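Local coordinates for class I SAM-dependent methyltransferase (Silicibacter pomeroyi DSS-3, PDB 3CVO), which is of unknown function but probably binds S-adenosylmethionine and transfers its methyl group to an unidentified acceptor, at residues A[27-38]-A[121-130]; A[39-47]-A[63-71]. All blocks are in the same frame, centred on the assembly; numbering follows the deposited sequence. Where two conformers were deposited one is given.

Interaction 1 (A[27-38]-A[121-130]); sequences AYEEAEVILEYG and RHPDVVLVDG. With EDO (1,2-ethanediol), chain H; EDO (1,2-ethanediol), chain J.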
loop_
_atom_site.group_PDB
_atom_site.type_symbol
_atom_site.label_atom_id
_atom_site.label_comp_id
_atom_site.label_asym_id
_atom_site.label_seq_id
_atom_site.Cartn_x
_atom_site.Cartn_y
_atom_site.Cartn_z
ATOM N N ALA A 27 4.078 -13.137 -28.106
ATOM C CA ALA A 27 4.719 -12.812 -26.831
ATOM C C ALA A 27 4.963 -14.096 -26.075
ATOM O O ALA A 27 6.019 -14.308 -25.484
ATOM C CB ALA A 27 3.834 -11.859 -25.984
ATOM N N TYR A 28 3.952 -14.951 -26.099
ATOM C CA TYR A 28 3.968 -16.220 -25.363
ATOM C C TYR A 28 4.973 -17.200 -25.980
ATOM O O TYR A 28 5.605 -18.003 -25.286
ATOM C CB TYR A 28 2.566 -16.860 -25.326
ATOM C CG TYR A 28 1.646 -16.279 -24.260
ATOM C CD1 TYR A 28 1.911 -15.054 -23.657
ATOM C CD2 TYR A 28 0.535 -16.980 -23.825
ATOM C CE1 TYR A 28 1.086 -14.556 -22.656
ATOM C CE2 TYR A 28 -0.297 -16.488 -22.829
ATOM C CZ TYR A 28 -0.032 -15.273 -22.245
ATOM O OH TYR A 28 -0.876 -14.750 -21.219
ATOM N N GLU A 29 5.121 -17.102 -27.296
ATOM C CA GLU A 29 6.049 -17.969 -28.034
ATOM C C GLU A 29 7.450 -17.614 -27.620
ATOM O O GLU A 29 8.284 -18.486 -27.406
ATOM C CB GLU A 29 5.858 -17.866 -29.553
ATOM C CG GLU A 29 4.612 -18.617 -29.962
ATOM C CD GLU A 29 4.292 -18.595 -31.453
ATOM O OE1 GLU A 29 4.837 -17.746 -32.200
ATOM O OE2 GLU A 29 3.454 -19.430 -31.865
ATOM N N GLU A 30 7.668 -16.321 -27.444
ATOM C CA GLU A 30 8.992 -15.768 -27.142
ATOM C C GLU A 30 9.378 -15.950 -25.665
ATOM O O GLU A 30 10.538 -16.028 -25.338
ATOM C CB GLU A 30 9.096 -14.272 -27.521
ATOM C CG GLU A 30 9.304 -13.984 -29.004
ATOM N N ALA A 31 8.395 -15.974 -24.781
ATOM C CA ALA A 31 8.603 -16.133 -23.322
ATOM C C ALA A 31 8.859 -17.574 -22.912
ATOM O O ALA A 31 8.375 -18.508 -23.544
ATOM C CB ALA A 31 7.337 -15.654 -22.574
ATOM N N GLU A 32 9.604 -17.753 -21.824
ATOM C CA GLU A 32 9.664 -19.065 -21.166
ATOM C C GLU A 32 8.718 -19.103 -19.981
ATOM O O GLU A 32 8.011 -20.089 -19.751
ATOM C CB GLU A 32 11.044 -19.411 -20.644
ATOM C CG GLU A 32 11.001 -20.674 -19.789
ATOM C CD GLU A 32 12.289 -20.983 -19.038
ATOM O OE1 GLU A 32 12.972 -20.036 -18.568
ATOM O OE2 GLU A 32 12.602 -22.196 -18.915
ATOM N N VAL A 33 8.724 -18.013 -19.228
ATOM C CA VAL A 33 7.902 -17.883 -18.015
ATOM C C VAL A 33 6.829 -16.852 -18.273
ATOM O O VAL A 33 7.100 -15.729 -18.669
ATOM C CB VAL A 33 8.752 -17.569 -16.710
ATOM C CG1 VAL A 33 7.863 -17.518 -15.434
ATOM C CG2 VAL A 33 9.868 -18.599 -16.555
ATOM N N ILE A 34 5.586 -17.278 -18.035
ATOM C CA ILE A 34 4.412 -16.459 -18.306
ATOM C C ILE A 34 3.609 -16.303 -17.029
ATOM O O ILE A 34 3.316 -17.261 -16.379
ATOM C CB ILE A 34 3.468 -17.122 -19.398
ATOM C CG1 ILE A 34 4.167 -17.214 -20.758
ATOM C CG2 ILE A 34 2.124 -16.327 -19.513
ATOM C CD1 ILE A 34 3.645 -18.356 -21.711
ATOM N N LEU A 35 3.282 -15.065 -16.697
ATOM C CA LEU A 35 2.405 -14.787 -15.570
ATOM C C LEU A 35 1.172 -14.098 -16.106
ATOM O O LEU A 35 1.283 -13.124 -16.840
ATOM C CB LEU A 35 3.126 -13.874 -14.529
ATOM C CG LEU A 35 2.219 -13.147 -13.516
ATOM C CD1 LEU A 35 1.460 -14.227 -12.693
ATOM C CD2 LEU A 35 2.986 -12.154 -12.611
ATOM N N GLU A 36 0.008 -14.630 -15.753
ATOM C CA GLU A 36 -1.250 -14.030 -16.125
ATOM C C GLU A 36 -2.049 -13.620 -14.930
ATOM O O GLU A 36 -2.095 -14.286 -13.883
ATOM C CB GLU A 36 -2.108 -15.000 -16.964
ATOM C CG GLU A 36 -1.488 -15.658 -18.132
ATOM C CD GLU A 36 -2.503 -16.502 -18.879
ATOM O OE1 GLU A 36 -3.194 -17.317 -18.204
ATOM O OE2 GLU A 36 -2.637 -16.338 -20.132
ATOM N N TYR A 37 -2.674 -12.470 -15.076
ATOM C CA TYR A 37 -3.750 -12.114 -14.154
ATOM C C TYR A 37 -5.058 -12.243 -14.919
ATOM O O TYR A 37 -5.265 -11.548 -15.901
ATOM C CB TYR A 37 -3.562 -10.693 -13.683
ATOM C CG TYR A 37 -2.354 -10.412 -12.818
ATOM C CD1 TYR A 37 -2.394 -10.602 -11.461
ATOM C CD2 TYR A 37 -1.183 -9.902 -13.376
ATOM C CE1 TYR A 37 -1.299 -10.277 -10.640
ATOM C CE2 TYR A 37 -0.087 -9.563 -12.585
ATOM C CZ TYR A 37 -0.154 -9.756 -11.207
ATOM O OH TYR A 37 0.857 -9.387 -10.350
ATOM N N GLY A 38 -5.913 -13.155 -14.485
ATOM C CA GLY A 38 -7.050 -13.579 -15.282
ATOM C C GLY A 38 -6.701 -14.875 -15.964
ATOM O O GLY A 38 -5.582 -15.056 -16.418
ATOM N N ARG A 121 9.167 -18.009 -10.163
ATOM C CA ARG A 121 10.029 -17.869 -11.325
ATOM C C ARG A 121 9.767 -16.499 -11.938
ATOM O O ARG A 121 8.632 -16.131 -12.201
ATOM C CB ARG A 121 9.706 -18.949 -12.372
ATOM C CG ARG A 121 9.765 -20.411 -11.877
ATOM C CD ARG A 121 11.054 -21.111 -12.172
ATOM N NE ARG A 121 11.513 -20.973 -13.560
ATOM C CZ ARG A 121 11.243 -21.833 -14.540
ATOM N NH1 ARG A 121 10.494 -22.905 -14.303
ATOM N NH2 ARG A 121 11.717 -21.613 -15.765
ATOM N N HIS A 122 10.824 -15.751 -12.183
ATOM C CA HIS A 122 10.685 -14.412 -12.755
ATOM C C HIS A 122 10.070 -14.507 -14.155
ATOM O O HIS A 122 10.565 -15.219 -15.026
ATOM C CB HIS A 122 12.039 -13.674 -12.859
ATOM C CG HIS A 122 11.914 -12.198 -13.053
ATOM N ND1 HIS A 122 11.352 -11.626 -14.179
ATOM C CD2 HIS A 122 12.332 -11.168 -12.277
ATOM C CE1 HIS A 122 11.401 -10.306 -14.064
ATOM N NE2 HIS A 122 11.976 -10.006 -12.914
ATOM N N PRO A 123 8.999 -13.757 -14.382
ATOM C CA PRO A 123 8.338 -13.813 -15.690
ATOM C C PRO A 123 9.136 -13.124 -16.743
ATOM O O PRO A 123 9.990 -12.265 -16.449
ATOM C CB PRO A 123 7.009 -13.066 -15.476
ATOM C CG PRO A 123 6.923 -12.749 -14.078
ATOM C CD PRO A 123 8.222 -13.023 -13.378
ATOM N N ASP A 124 8.856 -13.549 -17.965
ATOM C CA ASP A 124 9.337 -12.894 -19.178
ATOM C C ASP A 124 8.246 -12.039 -19.775
ATOM O O ASP A 124 8.512 -11.001 -20.344
ATOM C CB ASP A 124 9.760 -13.937 -20.177
ATOM C CG ASP A 124 10.910 -14.788 -19.662
ATOM O OD1 ASP A 124 11.872 -14.184 -19.158
ATOM O OD2 ASP A 124 10.847 -16.034 -19.749
ATOM N N VAL A 125 7.012 -12.518 -19.638
ATOM C CA VAL A 125 5.810 -11.781 -20.063
ATOM C C VAL A 125 4.765 -11.821 -18.975
ATOM O O VAL A 125 4.602 -12.803 -18.270
ATOM C CB VAL A 125 5.212 -12.325 -21.420
ATOM C CG1 VAL A 125 4.621 -13.721 -21.239
ATOM C CG2 VAL A 125 4.144 -11.386 -21.942
ATOM N N VAL A 126 4.097 -10.687 -18.804
ATOM C CA VAL A 126 2.940 -10.572 -17.902
ATOM C C VAL A 126 1.730 -10.111 -18.678
ATOM O O VAL A 126 1.751 -9.119 -19.433
ATOM C CB VAL A 126 3.190 -9.575 -16.728
ATOM C CG1 VAL A 126 1.926 -9.405 -15.811
ATOM C CG2 VAL A 126 4.430 -10.017 -15.923
ATOM N N LEU A 127 0.650 -10.838 -18.474
ATOM C CA LEU A 127 -0.641 -10.438 -19.028
ATOM C C LEU A 127 -1.582 -9.929 -17.945
ATOM O O LEU A 127 -1.839 -10.600 -16.968
ATOM C CB LEU A 127 -1.318 -11.627 -19.717
ATOM C CG LEU A 127 -2.753 -11.364 -20.198
ATOM C CD1 LEU A 127 -2.780 -10.277 -21.319
ATOM C CD2 LEU A 127 -3.471 -12.652 -20.668
ATOM N N VAL A 128 -2.039 -8.702 -18.151
ATOM C CA VAL A 128 -2.998 -8.050 -17.266
ATOM C C VAL A 128 -4.396 -8.160 -17.904
ATOM O O VAL A 128 -4.747 -7.449 -18.864
ATOM C CB VAL A 128 -2.582 -6.602 -16.899
ATOM C CG1 VAL A 128 -3.702 -5.874 -16.136
ATOM C CG2 VAL A 128 -1.270 -6.607 -16.080
ATOM N N ASP A 129 -5.180 -9.118 -17.437
ATOM C CA ASP A 129 -6.469 -9.360 -18.063
ATOM C C ASP A 129 -7.499 -9.847 -17.041
ATOM O O ASP A 129 -8.366 -10.614 -17.369
ATOM C CB ASP A 129 -6.284 -10.362 -19.245
ATOM C CG ASP A 129 -7.513 -10.530 -20.102
ATOM O OD1 ASP A 129 -8.267 -9.564 -20.242
ATOM O OD2 ASP A 129 -7.682 -11.626 -20.681
ATOM N N GLY A 130 -7.372 -9.396 -15.800
ATOM C CA GLY A 130 -8.308 -9.802 -14.749
ATOM C C GLY A 130 -8.820 -8.613 -13.979
ATOM O O GLY A 130 -9.263 -7.645 -14.551
HETATM C C1 EDO H . 5.666 -15.820 -11.432
HETATM O O1 EDO H . 6.139 -16.213 -12.739
HETATM C C2 EDO H . 5.161 -16.994 -10.616
HETATM O O2 EDO H . 6.227 -17.901 -10.319
HETATM C C1 EDO J . 14.144 -16.981 -12.167
HETATM O O1 EDO J . 13.668 -16.496 -10.897
HETATM C C2 EDO J . 13.995 -18.496 -12.252
HETATM O O2 EDO J . 13.671 -18.853 -13.606
HETATM O O HOH W 1 12.738 -17.177 -18.158
#
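Val33, Val125 and Leu127 bury the most surface where strand 33-37 runs parallel to strand 125-128, the first and fourth strands at the centre of the Rossmann-like sheet of class I methyltransferases. A regular ladder joins them: Leu35 N to Val125 O (3.1 Å), Leu127 N to Leu35 O, and Tyr37 N to Leu127 O (2.8 Å). Beta-branched and leucine residues suit these middle strands because layers of helices cover the sheet on both faces. Val125 sets CG1 between its backbone N and carbonyl carbon (chi1 69°), which brings this methyl to 3.6 Å from Ile34 CG1, and Ala31 CB and the Tyr28 ring pack on it too. Val33, at the strand's entrance, lays CB against His122 O and turns CG2 to the Arg121 guanidinium, whose NH2 pairs with Glu32 OE2 in one of the two conformers of that glutamate. Asp124 OD2 takes two backbone N-H groups, from Glu32 N (3.0 Å) and Val33 N (2.9 Å), arriving from opposite faces of the carboxylate plane, and a water besides, while OD1 pairs with Arg146. With an alanine in place of Asp124, both amides would probably lose that acceptor and Arg146 its carboxylate mate. On the face shared with Val125, Leu127 CD2 lies 3.4 Å from Tyr28 OH, a hydroxyl that donates to the anti lone pair of Glu36 OE2.

Interaction 2 (A[39-47]-A[63-71]); sequences SGGSTVVAA and WARMMKAWL. With SO4 (sulfate ion), chain E; EDO (1,2-ethanediol), chain I.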
loop_
_atom_site.group_PDB
_atom_site.type_symbol
_atom_site.label_atom_id
_atom_site.label_comp_id
_atom_site.label_asym_id
_atom_site.label_seq_id
_atom_site.Cartn_x
_atom_site.Cartn_y
_atom_site.Cartn_z
ATOM N N SER A 39 -7.612 -15.827 -15.933
ATOM C CA SER A 39 -7.375 -17.110 -16.603
ATOM C C SER A 39 -8.457 -17.332 -17.633
ATOM O O SER A 39 -9.553 -16.839 -17.492
ATOM C CB SER A 39 -7.291 -18.271 -15.603
ATOM O OG SER A 39 -8.562 -18.601 -15.091
ATOM N N GLY A 40 -8.122 -18.071 -18.676
ATOM C CA GLY A 40 -9.064 -18.396 -19.741
ATOM C C GLY A 40 -8.406 -18.773 -21.048
ATOM O O GLY A 40 -7.462 -19.568 -21.114
ATOM N N GLY A 41 -8.887 -18.158 -22.104
ATOM C CA GLY A 41 -8.383 -18.474 -23.452
ATOM C C GLY A 41 -6.879 -18.309 -23.574
ATOM O O GLY A 41 -6.191 -19.099 -24.253
ATOM N N SER A 42 -6.350 -17.307 -22.887
ATOM C CA SER A 42 -4.924 -16.967 -23.024
ATOM C C SER A 42 -4.088 -18.095 -22.440
ATOM O O SER A 42 -3.015 -18.461 -22.927
ATOM C CB SER A 42 -4.601 -15.653 -22.305
ATOM O OG SER A 42 -5.067 -15.653 -20.955
ATOM N N THR A 43 -4.650 -18.672 -21.393
ATOM C CA THR A 43 -3.992 -19.711 -20.633
ATOM C C THR A 43 -3.867 -20.962 -21.483
ATOM O O THR A 43 -2.861 -21.649 -21.431
ATOM C CB THR A 43 -4.815 -20.075 -19.373
ATOM O OG1 THR A 43 -5.195 -18.868 -18.664
ATOM C CG2 THR A 43 -3.998 -20.994 -18.469
ATOM N N VAL A 44 -4.909 -21.231 -22.277
ATOM C CA VAL A 44 -4.912 -22.373 -23.224
ATOM C C VAL A 44 -3.855 -22.139 -24.295
ATOM O O VAL A 44 -3.119 -23.039 -24.662
ATOM C CB VAL A 44 -6.319 -22.604 -23.863
ATOM C CG1 VAL A 44 -6.272 -23.691 -24.971
ATOM C CG2 VAL A 44 -7.337 -22.973 -22.778
ATOM N N VAL A 45 -3.781 -20.910 -24.778
ATOM C CA VAL A 45 -2.740 -20.526 -25.730
ATOM C C VAL A 45 -1.342 -20.849 -25.191
ATOM O O VAL A 45 -0.490 -21.377 -25.918
ATOM C CB VAL A 45 -2.789 -19.041 -26.155
ATOM C CG1 VAL A 45 -1.540 -18.703 -26.985
ATOM C CG2 VAL A 45 -4.060 -18.738 -26.943
ATOM N N ALA A 46 -1.140 -20.601 -23.906
ATOM C CA ALA A 46 0.164 -20.831 -23.274
ATOM C C ALA A 46 0.423 -22.329 -23.075
ATOM O O ALA A 46 1.526 -22.847 -23.325
ATOM C CB ALA A 46 0.243 -20.104 -21.931
ATOM N N ALA A 47 -0.632 -23.012 -22.643
ATOM C CA ALA A 47 -0.599 -24.438 -22.338
ATOM C C ALA A 47 -0.206 -25.282 -23.538
ATOM O O ALA A 47 0.365 -26.354 -23.394
ATOM C CB ALA A 47 -1.968 -24.903 -21.809
ATOM N N TRP A 63 -14.637 -20.708 -11.646
ATOM C CA TRP A 63 -13.940 -20.665 -12.921
ATOM C C TRP A 63 -12.546 -21.279 -12.814
ATOM O O TRP A 63 -12.148 -22.038 -13.686
ATOM C CB TRP A 63 -13.878 -19.243 -13.447
ATOM C CG TRP A 63 -13.190 -19.086 -14.736
ATOM C CD1 TRP A 63 -12.027 -18.431 -14.944
ATOM C CD2 TRP A 63 -13.625 -19.556 -16.026
ATOM N NE1 TRP A 63 -11.706 -18.450 -16.266
ATOM C CE2 TRP A 63 -12.673 -19.126 -16.957
ATOM C CE3 TRP A 63 -14.724 -20.290 -16.476
ATOM C CZ2 TRP A 63 -12.746 -19.441 -18.329
ATOM C CZ3 TRP A 63 -14.806 -20.595 -17.837
ATOM C CH2 TRP A 63 -13.816 -20.168 -18.745
ATOM N N ALA A 64 -11.830 -21.026 -11.720
ATOM C CA ALA A 64 -10.540 -21.680 -11.526
ATOM C C ALA A 64 -10.696 -23.201 -11.548
ATOM O O ALA A 64 -9.904 -23.909 -12.138
ATOM C CB ALA A 64 -9.828 -21.213 -10.205
ATOM N N ARG A 65 -11.769 -23.684 -10.946
ATOM C CA ARG A 65 -12.032 -25.127 -10.865
ATOM C C ARG A 65 -12.297 -25.682 -12.265
ATOM O O ARG A 65 -11.777 -26.729 -12.666
ATOM C CB ARG A 65 -13.222 -25.400 -9.962
ATOM C CG ARG A 65 -13.425 -26.846 -9.640
ATOM C CD ARG A 65 -14.723 -27.003 -8.869
ATOM N NE ARG A 65 -14.613 -26.396 -7.540
ATOM C CZ ARG A 65 -15.371 -25.401 -7.081
ATOM N NH1 ARG A 65 -16.322 -24.864 -7.828
ATOM N NH2 ARG A 65 -15.165 -24.936 -5.851
HETATM N N MSE A 66 -13.046 -24.929 -13.038
HETATM C CA MSE A 66 -13.258 -25.301 -14.458
HETATM C C MSE A 66 -11.966 -25.330 -15.275
HETATM O O MSE A 66 -11.768 -26.237 -16.065
HETATM C CB MSE A 66 -14.284 -24.388 -15.132
HETATM C CG MSE A 66 -15.673 -24.702 -14.674
HETATM SE SE MSE A 66 -17.045 -23.504 -15.417
HETATM C CE MSE A 66 -16.852 -24.015 -17.286
HETATM N N MSE A 67 -11.107 -24.331 -15.102
HETATM C CA MSE A 67 -9.838 -24.254 -15.847
HETATM C C MSE A 67 -8.960 -25.456 -15.487
HETATM O O MSE A 67 -8.312 -26.068 -16.347
HETATM C CB MSE A 67 -9.113 -22.940 -15.546
HETATM C CG MSE A 67 -9.805 -21.725 -16.117
HETATM SE SE MSE A 67 -9.915 -21.727 -18.037
HETATM C CE MSE A 67 -8.022 -22.046 -18.481
ATOM N N LYS A 68 -8.978 -25.821 -14.202
ATOM C CA LYS A 68 -8.183 -26.953 -13.736
ATOM C C LYS A 68 -8.695 -28.252 -14.355
ATOM O O LYS A 68 -7.939 -29.132 -14.806
ATOM C CB LYS A 68 -8.192 -27.034 -12.217
ATOM C CG LYS A 68 -7.368 -25.914 -11.540
ATOM C CD LYS A 68 -7.399 -26.053 -10.040
ATOM C CE LYS A 68 -6.588 -24.961 -9.390
ATOM N NZ LYS A 68 -6.861 -24.893 -7.923
ATOM N N ALA A 69 -10.005 -28.370 -14.360
ATOM C CA ALA A 69 -10.650 -29.534 -14.940
ATOM C C ALA A 69 -10.327 -29.626 -16.428
ATOM O O ALA A 69 -10.012 -30.686 -16.965
ATOM C CB ALA A 69 -12.185 -29.491 -14.695
ATOM N N TRP A 70 -10.399 -28.496 -17.088
ATOM C CA TRP A 70 -10.084 -28.450 -18.503
ATOM C C TRP A 70 -8.670 -28.969 -18.764
ATOM O O TRP A 70 -8.446 -29.754 -19.685
ATOM C CB TRP A 70 -10.234 -27.034 -19.076
ATOM C CG TRP A 70 -10.276 -27.103 -20.538
ATOM C CD1 TRP A 70 -11.357 -27.425 -21.316
ATOM C CD2 TRP A 70 -9.182 -26.962 -21.414
ATOM N NE1 TRP A 70 -11.009 -27.434 -22.628
ATOM C CE2 TRP A 70 -9.672 -27.167 -22.725
ATOM C CE3 TRP A 70 -7.839 -26.660 -21.232
ATOM C CZ2 TRP A 70 -8.860 -27.073 -23.843
ATOM C CZ3 TRP A 70 -7.028 -26.569 -22.339
ATOM C CH2 TRP A 70 -7.537 -26.760 -23.629
ATOM N N LEU A 71 -7.732 -28.539 -17.916
ATOM C CA LEU A 71 -6.295 -28.758 -18.125
ATOM C C LEU A 71 -5.955 -30.193 -17.791
ATOM O O LEU A 71 -5.041 -30.786 -18.371
ATOM C CB LEU A 71 -5.433 -27.775 -17.309
ATOM C CG LEU A 71 -5.418 -26.353 -17.841
ATOM C CD1 LEU A 71 -4.727 -25.373 -16.839
ATOM C CD2 LEU A 71 -4.706 -26.334 -19.205
HETATM S S SO4 E . -17.776 -22.071 -5.671
HETATM O O1 SO4 E . -18.329 -22.369 -4.347
HETATM O O2 SO4 E . -18.181 -20.728 -6.110
HETATM O O3 SO4 E . -18.281 -23.063 -6.623
HETATM O O4 SO4 E . -16.328 -22.165 -5.608
HETATM C C1 EDO I . -12.405 -26.778 -3.805
HETATM O O1 EDO I . -12.736 -25.765 -4.749
HETATM C C2 EDO I . -12.330 -28.064 -4.590
HETATM O O2 EDO I . -12.057 -27.696 -5.943
#
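Trp63 and Trp70, seven residues (two turns) apart on helix 61-73, meet the other segment in different ways. The Trp63 indole presents its edge: NE1 donates to Ser39 O (3.0 Å, 166°), which lies near the ring plane, although the donor itself stands well above the carbonyl plane of Ser39. Gly40 CA follows along the same rim near CZ2, and CG of Met67, a selenomethionine, lies over one face. Trp70 instead offers a face, where Val44 CG2 makes a CH-pi contact 4.0 Å from the centroid of the six-membered ring; Val44 CG1 reaches CH2 at 3.6 Å, and Leu71 CD2 sits at the ring's edge. Ser39 and Gly40 belong to the glycine-rich turn after the first strand of the Rossmann-like fold, which in related class I methyltransferases wraps the cofactor. Gly40 is the N-cap of helix 41-47, and its backbone angles would jam a CB against the preceding carbonyl. The axes of segments 41-47 and 63-71 approach only to 11.5 Å, so long side chains must bridge them. Met67 does this by bending at chi2 and chi3 (-63° and -52°), which brings SE to 3.8 Å from Gly40 CA and CE to 3.9 Å from Thr43 CB. Farther along, small Ala47 leaves room for Leu71, whose CD2 approaches Ala47 CB to 4.0 Å.

Interaction 1 joins the first and fourth strands at the middle of the sheet, and interaction 2 joins two helices, 41-47 and 61-73, that follow its first and second strands. Their centres are about 14 Å apart. Along the chain, both segments of interaction 2 fall between those of interaction 1, and 27-38 runs directly into 39-47. Glu36 ties the two together: its OE1 probably bonds Thr43 OG1, while OE2 lies by Ser42 OG, so the end of the strand is linked to the first turn of the helix. The glycine-rich turn, near which related enzymes hold the cofactor, thus has Glu36 bridging its two ends and Trp63 of helix 61-73 bonded to it.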